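Local coordinates for protein nucleoporin NUP159 (Saccharomyces cerevisiae, PDB 1XIP) that forms part of the nuclear pore complex and, through this N-terminal beta-propeller domain, tethers the helicase Dbp5 to the pore for mRNA export, at residues K25-S30 with T77-K82; H71-S76 with L375-L380. All blocks are in the same frame, centred on the assembly; numbering follows the deposited sequence.

Contact 1: residues K25-S30 with T77-K82; sequences KQILPS and TPLTFK
I27 and L79 make the hydrophobic join between residues 25-30 and 77-82. The CD1 methyl of L79 lies 3.9 Å from CB of I27 and 4.1 Å from its CG2, so one leucine branch rests against the root of the isoleucine and not against the end of its longer arm. The torsion of I27 explains this: CG1 sits between the backbone N and the carbonyl carbon (chi1 64°), while CG2 lies anti to the carbonyl carbon, on the side where L79 arrives. The two side chains meet at a slant, and the backbones stay well apart, with 7.4 Å between the CA atoms of I27 and L79.

F81 adds a second point of contact. Its ring presents an edge to the backbone of I27, CZ standing 3.9 Å from I27 O with the oxygen close to the ring plane. The neighbouring L28 brings CD2 to 4.4 Å from the same CZ atom, a looser apolar touch from a buried residue that also packs on A54 and S56.

Further out, each partner is placed by a different element. I27 and L28 both form backbone hydrogen bonds with G373, just ahead of strand 374-381, and F81 also packs on F52, K59 and V61 of the sheet that its own chain enters at strand 83-86. L79 leans on H71 of helix 65-73, whose ND1 is hydrogen-bonded to T77 O and so pins the start of the 77-82 segment. K25 NZ reaches that helix end too, in a salt bridge to D75 and hydrogen bonds to H71 O and S74 O. This is apolar packing between neighbouring blades of a beta-propeller, beside its velcro closure, where N-terminal strand 18-26 completes the blade built from C-terminal strands.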
ATOM      1  N   LYS A  25      -1.451  -3.480 -19.767  1.00 25.14           N
ATOM      2  CA  LYS A  25      -2.606  -4.152 -20.360  1.00 23.81           C
ATOM      3  C   LYS A  25      -3.713  -4.340 -19.326  1.00 23.64           C
ATOM      4  O   LYS A  25      -3.439  -4.485 -18.111  1.00 23.27           O
ATOM      5  CB  LYS A  25      -2.201  -5.495 -20.956  1.00 23.52           C
ATOM      6  CG  LYS A  25      -1.833  -5.402 -22.450  1.00 23.33           C
ATOM      7  CD  LYS A  25      -1.049  -6.602 -22.948  1.00 21.18           C
ATOM      8  CE  LYS A  25       0.009  -6.187 -23.953  1.00 20.43           C
ATOM      9  NZ  LYS A  25       0.387  -7.317 -24.844  1.00 20.97           N
ATOM     10  N   GLN A  26      -4.965  -4.303 -19.792  1.00 22.76           N
ATOM     11  CA  GLN A  26      -6.083  -4.655 -18.937  1.00 21.64           C
ATOM     12  C   GLN A  26      -6.081  -6.150 -18.799  1.00 20.97           C
ATOM     13  O   GLN A  26      -6.155  -6.860 -19.793  1.00 21.14           O
ATOM     14  CB  GLN A  26      -7.412  -4.204 -19.515  1.00 21.69           C
ATOM     15  CG  GLN A  26      -8.578  -4.592 -18.595  1.00 21.94           C
ATOM     16  CD  GLN A  26      -9.836  -3.814 -18.867  1.00 22.15           C
ATOM     17  OE1 GLN A  26     -10.249  -3.690 -20.009  1.00 23.20           O
ATOM     18  NE2 GLN A  26     -10.455  -3.302 -17.822  1.00 22.21           N
ATOM     19  N   ILE A  27      -5.959  -6.627 -17.572  1.00 20.04           N
ATOM     20  CA  ILE A  27      -5.929  -8.052 -17.314  1.00 19.28           C
ATOM     21  C   ILE A  27      -7.150  -8.501 -16.530  1.00 19.20           C
ATOM     22  O   ILE A  27      -7.392  -9.718 -16.395  1.00 19.21           O
ATOM     23  CB  ILE A  27      -4.634  -8.470 -16.578  1.00 19.35           C
ATOM     24  CG1 ILE A  27      -4.560  -7.821 -15.192  1.00 18.21           C
ATOM     25  CG2 ILE A  27      -3.388  -8.176 -17.470  1.00 19.07           C
ATOM     26  CD1 ILE A  27      -3.768  -8.622 -14.180  1.00 20.26           C
ATOM     27  N   LEU A  28      -7.920  -7.538 -16.023  1.00 18.22           N
ATOM     28  CA  LEU A  28      -9.102  -7.847 -15.227  1.00 17.92           C
ATOM     29  C   LEU A  28     -10.183  -6.808 -15.459  1.00 18.08           C
ATOM     30  O   LEU A  28      -9.897  -5.742 -15.949  1.00 18.25           O
ATOM     31  CB  LEU A  28      -8.730  -7.905 -13.741  1.00 17.78           C
ATOM     32  CG  LEU A  28      -7.848  -9.056 -13.268  1.00 16.94           C
ATOM     33  CD1 LEU A  28      -7.402  -8.792 -11.817  1.00 19.46           C
ATOM     34  CD2 LEU A  28      -8.629 -10.332 -13.360  1.00 16.24           C
ATOM     35  N   PRO A  29     -11.425  -7.090 -15.095  1.00 18.49           N
ATOM     36  CA  PRO A  29     -12.482  -6.087 -15.272  1.00 18.53           C
ATOM     37  C   PRO A  29     -12.296  -4.862 -14.352  1.00 18.85           C
ATOM     38  O   PRO A  29     -11.699  -4.948 -13.275  1.00 18.20           O
ATOM     39  CB  PRO A  29     -13.768  -6.854 -14.935  1.00 18.27           C
ATOM     40  CG  PRO A  29     -13.334  -7.976 -14.080  1.00 19.06           C
ATOM     41  CD  PRO A  29     -11.929  -8.338 -14.493  1.00 18.64           C
ATOM     42  N   SER A  30     -12.807  -3.726 -14.832  1.00 19.49           N
ATOM     43  CA  SER A  30     -12.767  -2.440 -14.149  1.00 19.75           C
ATOM     44  C   SER A  30     -13.775  -2.358 -13.004  1.00 20.78           C
ATOM     45  O   SER A  30     -14.778  -3.067 -12.985  1.00 20.98           O
ATOM     46  CB  SER A  30     -13.055  -1.329 -15.164  1.00 19.50           C
ATOM     47  OG  SER A  30     -13.132  -0.059 -14.548  1.00 19.20           O
ATOM     48  N   THR A  77       1.446 -13.590 -26.231  1.00 33.19           N
ATOM     49  CA  THR A  77       1.020 -14.603 -25.266  1.00 31.81           C
ATOM     50  C   THR A  77      -0.215 -14.164 -24.463  1.00 30.69           C
ATOM     51  O   THR A  77      -0.158 -13.180 -23.714  1.00 30.24           O
ATOM     52  CB  THR A  77       2.194 -15.015 -24.321  1.00 32.16           C
ATOM     53  OG1 THR A  77       1.832 -14.781 -22.947  1.00 31.91           O
ATOM     54  CG2 THR A  77       3.414 -14.123 -24.545  1.00 31.86           C
ATOM     55  N   PRO A  78      -1.321 -14.905 -24.615  1.00 29.35           N
ATOM     56  CA  PRO A  78      -2.584 -14.557 -23.956  1.00 28.18           C
ATOM     57  C   PRO A  78      -2.491 -14.802 -22.456  1.00 26.85           C
ATOM     58  O   PRO A  78      -1.636 -15.584 -22.022  1.00 26.89           O
ATOM     59  CB  PRO A  78      -3.589 -15.523 -24.592  1.00 28.37           C
ATOM     60  CG  PRO A  78      -2.896 -16.073 -25.782  1.00 28.68           C
ATOM     61  CD  PRO A  78      -1.449 -16.141 -25.404  1.00 29.19           C
ATOM     62  N   LEU A  79      -3.325 -14.122 -21.674  1.00 25.14           N
ATOM     63  CA  LEU A  79      -3.356 -14.350 -20.236  1.00 23.18           C
ATOM     64  C   LEU A  79      -4.399 -15.386 -19.892  1.00 22.63           C
ATOM     65  O   LEU A  79      -5.609 -15.154 -20.053  1.00 22.52           O
ATOM     66  CB  LEU A  79      -3.623 -13.061 -19.467  1.00 22.84           C
ATOM     67  CG  LEU A  79      -2.792 -12.770 -18.192  1.00 21.92           C
ATOM     68  CD1 LEU A  79      -3.684 -12.263 -17.067  1.00 19.97           C
ATOM     69  CD2 LEU A  79      -1.964 -13.946 -17.711  1.00 19.75           C
ATOM     70  N   THR A  80      -3.916 -16.541 -19.444  1.00 21.34           N
ATOM     71  CA  THR A  80      -4.749 -17.565 -18.830  1.00 20.09           C
ATOM     72  C   THR A  80      -4.466 -17.588 -17.314  1.00 18.95           C
ATOM     73  O   THR A  80      -3.496 -16.998 -16.873  1.00 18.22           O
ATOM     74  CB  THR A  80      -4.405 -18.909 -19.437  1.00 20.21           C
ATOM     75  OG1 THR A  80      -2.992 -19.121 -19.315  1.00 20.69           O
ATOM     76  CG2 THR A  80      -4.642 -18.904 -20.943  1.00 20.27           C
ATOM     77  N   PHE A  81      -5.305 -18.286 -16.542  1.00 18.18           N
ATOM     78  CA  PHE A  81      -5.212 -18.327 -15.068  1.00 17.41           C
ATOM     79  C   PHE A  81      -5.208 -19.760 -14.551  1.00 17.77           C
ATOM     80  O   PHE A  81      -5.567 -20.676 -15.282  1.00 18.31           O
ATOM     81  CB  PHE A  81      -6.384 -17.578 -14.459  1.00 16.57           C
ATOM     82  CG  PHE A  81      -6.479 -16.152 -14.892  1.00 16.39           C
ATOM     83  CD1 PHE A  81      -5.530 -15.203 -14.460  1.00 15.57           C
ATOM     84  CD2 PHE A  81      -7.501 -15.735 -15.747  1.00 16.15           C
ATOM     85  CE1 PHE A  81      -5.623 -13.877 -14.850  1.00 13.10           C
ATOM     86  CE2 PHE A  81      -7.588 -14.385 -16.162  1.00 14.44           C
ATOM     87  CZ  PHE A  81      -6.659 -13.468 -15.707  1.00 13.43           C
ATOM     88  N   LYS A  82      -4.802 -19.962 -13.302  1.00 17.86           N
ATOM     89  CA  LYS A  82      -4.850 -21.284 -12.691  1.00 18.38           C
ATOM     90  C   LYS A  82      -6.175 -21.466 -11.980  1.00 18.27           C
ATOM     91  O   LYS A  82      -6.709 -22.573 -11.918  1.00 18.10           O
ATOM     92  CB  LYS A  82      -3.720 -21.491 -11.673  1.00 18.52           C
ATOM     93  CG  LYS A  82      -2.297 -21.268 -12.179  1.00 21.82           C
ATOM     94  CD  LYS A  82      -2.023 -22.003 -13.506  1.00 27.73           C
ATOM     95  CE  LYS A  82      -1.205 -23.282 -13.265  1.00 30.98           C
ATOM     96  NZ  LYS A  82      -1.355 -24.290 -14.347  1.00 31.67           N
TER

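Contact 2: residues H71-S76 with L375-L380; sequences HITSDS and LQIVGL
I72, near the end of helix 65-73, points its side chain at strand 374-381 and meets L375 and I377, two residues whose side chains leave the same face of the strand. CG2 and CB of I72 face mainly I377, while CG1 and CD1 turn to L375. CG2, anti to the backbone N (chi1 of I72 is -63°), approaches CD1 of I377 at 3.8 Å and CG1 of the same residue at 3.9 Å, the two isoleucines running aslant of one another. On the other branch, CG1 and CD1 of I72 each lie 4.1 Å from L375 CD2, and here the side chains cross at about a right angle. The CD1 methyl also comes within 3.7 Å of L375 O, so it packs on the strand's backbone as well as on its side chains. T73 contributes a marginal touch, CG2 to I377 CD1 at 4.4 Å, while its hydroxyl is hydrogen-bonded to R69 O within the helix. With an alanine here, L375 would probably lose its packing against I72, and I377 would keep little more than the touch at CB. The helix, set in the connection between strands 59-64 and 83-86, thus packs as an addition to the beta-propeller on the sheet holding strand 374-381.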
ATOM      1  N   HIS A  71       2.824 -11.684 -21.076  1.00 19.83           N
ATOM      2  CA  HIS A  71       1.603 -11.086 -21.606  1.00 19.71           C
ATOM      3  C   HIS A  71       1.732  -9.558 -21.693  1.00 20.29           C
ATOM      4  O   HIS A  71       1.351  -8.941 -22.686  1.00 19.84           O
ATOM      5  CB  HIS A  71       0.389 -11.479 -20.750  1.00 18.54           C
ATOM      6  CG  HIS A  71      -0.890 -10.842 -21.194  1.00 18.20           C
ATOM      7  ND1 HIS A  71      -1.490 -11.130 -22.407  1.00 17.52           N
ATOM      8  CD2 HIS A  71      -1.681  -9.920 -20.594  1.00 17.22           C
ATOM      9  CE1 HIS A  71      -2.594 -10.414 -22.530  1.00 17.01           C
ATOM     10  NE2 HIS A  71      -2.732  -9.670 -21.444  1.00 16.54           N
ATOM     11  N   ILE A  72       2.289  -8.961 -20.648  1.00 21.49           N
ATOM     12  CA  ILE A  72       2.394  -7.513 -20.559  1.00 22.57           C
ATOM     13  C   ILE A  72       3.494  -6.954 -21.472  1.00 23.78           C
ATOM     14  O   ILE A  72       3.306  -5.928 -22.118  1.00 23.86           O
ATOM     15  CB  ILE A  72       2.651  -7.100 -19.098  1.00 22.27           C
ATOM     16  CG1 ILE A  72       1.484  -7.504 -18.188  1.00 21.57           C
ATOM     17  CG2 ILE A  72       3.000  -5.630 -19.005  1.00 21.97           C
ATOM     18  CD1 ILE A  72       0.240  -6.674 -18.318  1.00 22.53           C
ATOM     19  N   THR A  73       4.631  -7.640 -21.532  1.00 25.29           N
ATOM     20  CA  THR A  73       5.803  -7.115 -22.231  1.00 26.91           C
ATOM     21  C   THR A  73       5.878  -7.461 -23.722  1.00 28.20           C
ATOM     22  O   THR A  73       6.406  -6.680 -24.517  1.00 28.45           O
ATOM     23  CB  THR A  73       7.116  -7.487 -21.483  1.00 26.71           C
ATOM     24  OG1 THR A  73       7.194  -8.903 -21.275  1.00 26.02           O
ATOM     25  CG2 THR A  73       7.081  -6.933 -20.080  1.00 27.36           C
ATOM     26  N   SER A  74       5.356  -8.623 -24.099  1.00 30.07           N
ATOM     27  CA  SER A  74       5.219  -8.973 -25.519  1.00 31.71           C
ATOM     28  C   SER A  74       3.747  -8.864 -25.949  1.00 32.67           C
ATOM     29  O   SER A  74       2.877  -8.524 -25.140  1.00 32.79           O
ATOM     30  CB  SER A  74       5.796 -10.371 -25.802  1.00 31.70           C
ATOM     31  OG  SER A  74       4.919 -11.403 -25.369  1.00 32.97           O
ATOM     32  N   ASP A  75       3.468  -9.117 -27.221  1.00 34.14           N
ATOM     33  CA  ASP A  75       2.087  -9.016 -27.720  1.00 35.57           C
ATOM     34  C   ASP A  75       1.638 -10.340 -28.356  1.00 35.88           C
ATOM     35  O   ASP A  75       0.832 -10.357 -29.298  1.00 36.38           O
ATOM     36  CB  ASP A  75       1.931  -7.819 -28.699  1.00 35.83           C
ATOM     37  CG  ASP A  75       1.168  -6.622 -28.064  1.00 36.69           C
ATOM     38  OD1 ASP A  75      -0.008  -6.379 -28.436  1.00 37.14           O
ATOM     39  OD2 ASP A  75       1.668  -5.872 -27.193  1.00 36.98           O
ATOM     40  N   SER A  76       2.149 -11.445 -27.815  1.00 35.92           N
ATOM     41  CA  SER A  76       2.021 -12.754 -28.465  1.00 35.68           C
ATOM     42  C   SER A  76       1.462 -13.849 -27.542  1.00 34.93           C
ATOM     43  O   SER A  76       1.065 -14.926 -28.028  1.00 35.41           O
ATOM     44  CB  SER A  76       3.379 -13.200 -29.040  1.00 35.94           C
ATOM     45  OG  SER A  76       4.244 -13.649 -27.991  1.00 36.84           O
ATOM     46  N   LEU A 375      -2.837  -3.455 -15.597  1.00 20.03           N
ATOM     47  CA  LEU A 375      -1.605  -3.722 -14.882  1.00 19.91           C
ATOM     48  C   LEU A 375      -0.439  -3.147 -15.642  1.00 20.57           C
ATOM     49  O   LEU A 375      -0.311  -3.336 -16.848  1.00 20.93           O
ATOM     50  CB  LEU A 375      -1.393  -5.232 -14.647  1.00 19.80           C
ATOM     51  CG  LEU A 375      -0.235  -5.571 -13.672  1.00 19.05           C
ATOM     52  CD1 LEU A 375      -0.671  -6.514 -12.633  1.00 18.90           C
ATOM     53  CD2 LEU A 375       0.982  -6.103 -14.360  1.00 20.08           C
ATOM     54  N   GLN A 376       0.431  -2.476 -14.909  1.00 21.67           N
ATOM     55  CA  GLN A 376       1.606  -1.840 -15.456  1.00 22.87           C
ATOM     56  C   GLN A 376       2.868  -2.499 -14.860  1.00 23.64           C
ATOM     57  O   GLN A 376       2.918  -2.774 -13.644  1.00 24.03           O
ATOM     58  CB  GLN A 376       1.554  -0.380 -15.083  1.00 22.62           C
ATOM     59  CG  GLN A 376       2.680   0.436 -15.582  1.00 25.34           C
ATOM     60  CD  GLN A 376       2.642   1.875 -15.058  1.00 29.56           C
ATOM     61  OE1 GLN A 376       1.766   2.238 -14.236  1.00 30.37           O
ATOM     62  NE2 GLN A 376       3.590   2.699 -15.525  1.00 30.54           N
ATOM     63  N   ILE A 377       3.864  -2.773 -15.703  1.00 23.90           N
ATOM     64  CA  ILE A 377       5.165  -3.221 -15.203  1.00 24.48           C
ATOM     65  C   ILE A 377       6.210  -2.147 -15.439  1.00 25.33           C
ATOM     66  O   ILE A 377       6.373  -1.655 -16.560  1.00 24.71           O
ATOM     67  CB  ILE A 377       5.635  -4.551 -15.847  1.00 24.20           C
ATOM     68  CG1 ILE A 377       4.680  -5.701 -15.518  1.00 23.86           C
ATOM     69  CG2 ILE A 377       7.063  -4.894 -15.374  1.00 23.14           C
ATOM     70  CD1 ILE A 377       5.106  -7.030 -16.121  1.00 21.02           C
ATOM     71  N   VAL A 378       6.926  -1.808 -14.370  1.00 26.59           N
ATOM     72  CA  VAL A 378       7.901  -0.732 -14.393  1.00 27.86           C
ATOM     73  C   VAL A 378       9.226  -1.220 -13.764  1.00 29.19           C
ATOM     74  O   VAL A 378       9.273  -1.616 -12.596  1.00 29.62           O
ATOM     75  CB  VAL A 378       7.326   0.528 -13.662  1.00 27.54           C
ATOM     76  CG1 VAL A 378       8.330   1.577 -13.560  1.00 28.18           C
ATOM     77  CG2 VAL A 378       6.134   1.082 -14.401  1.00 26.61           C
ATOM     78  N   GLY A 379      10.290  -1.228 -14.546  1.00 30.79           N
ATOM     79  CA  GLY A 379      11.587  -1.597 -14.015  1.00 33.29           C
ATOM     80  C   GLY A 379      12.292  -0.398 -13.415  1.00 35.04           C
ATOM     81  O   GLY A 379      12.481   0.605 -14.098  1.00 34.87           O
ATOM     82  N   LEU A 380      12.671  -0.481 -12.141  1.00 37.05           N
ATOM     83  CA  LEU A 380      13.449   0.595 -11.530  1.00 39.12           C
ATOM     84  C   LEU A 380      14.924   0.282 -11.646  1.00 40.68           C
ATOM     85  O   LEU A 380      15.380  -0.747 -11.157  1.00 40.36           O
ATOM     86  CB  LEU A 380      13.060   0.839 -10.061  1.00 39.04           C
ATOM     87  CG  LEU A 380      13.924   1.869  -9.294  1.00 39.13           C
ATOM     88  CD1 LEU A 380      13.803   3.312  -9.839  1.00 37.40           C
ATOM     89  CD2 LEU A 380      13.635   1.827  -7.781  1.00 39.17           C
TER

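In the fold
Both contacts tie the four-stranded sheet containing strands 18-26 and 374-381 to the excursion between strands 59-64 and 83-86 of the next sheet. Contact 2 is the buried one, with aliphatic side chains of helix 65-73 set on the sheet face. Contact 1, its centre about 12 Å from that of contact 2, is partly exposed and smaller in area, and mixes aliphatic packing with an aromatic edge set against a backbone carbonyl. They are coupled through K25: its backbone O accepts a probable hydrogen bond from L375 N, between neighbouring strands, and its CE packs near I72 O. Together, they fasten both the helix and its outgoing loop to one blade.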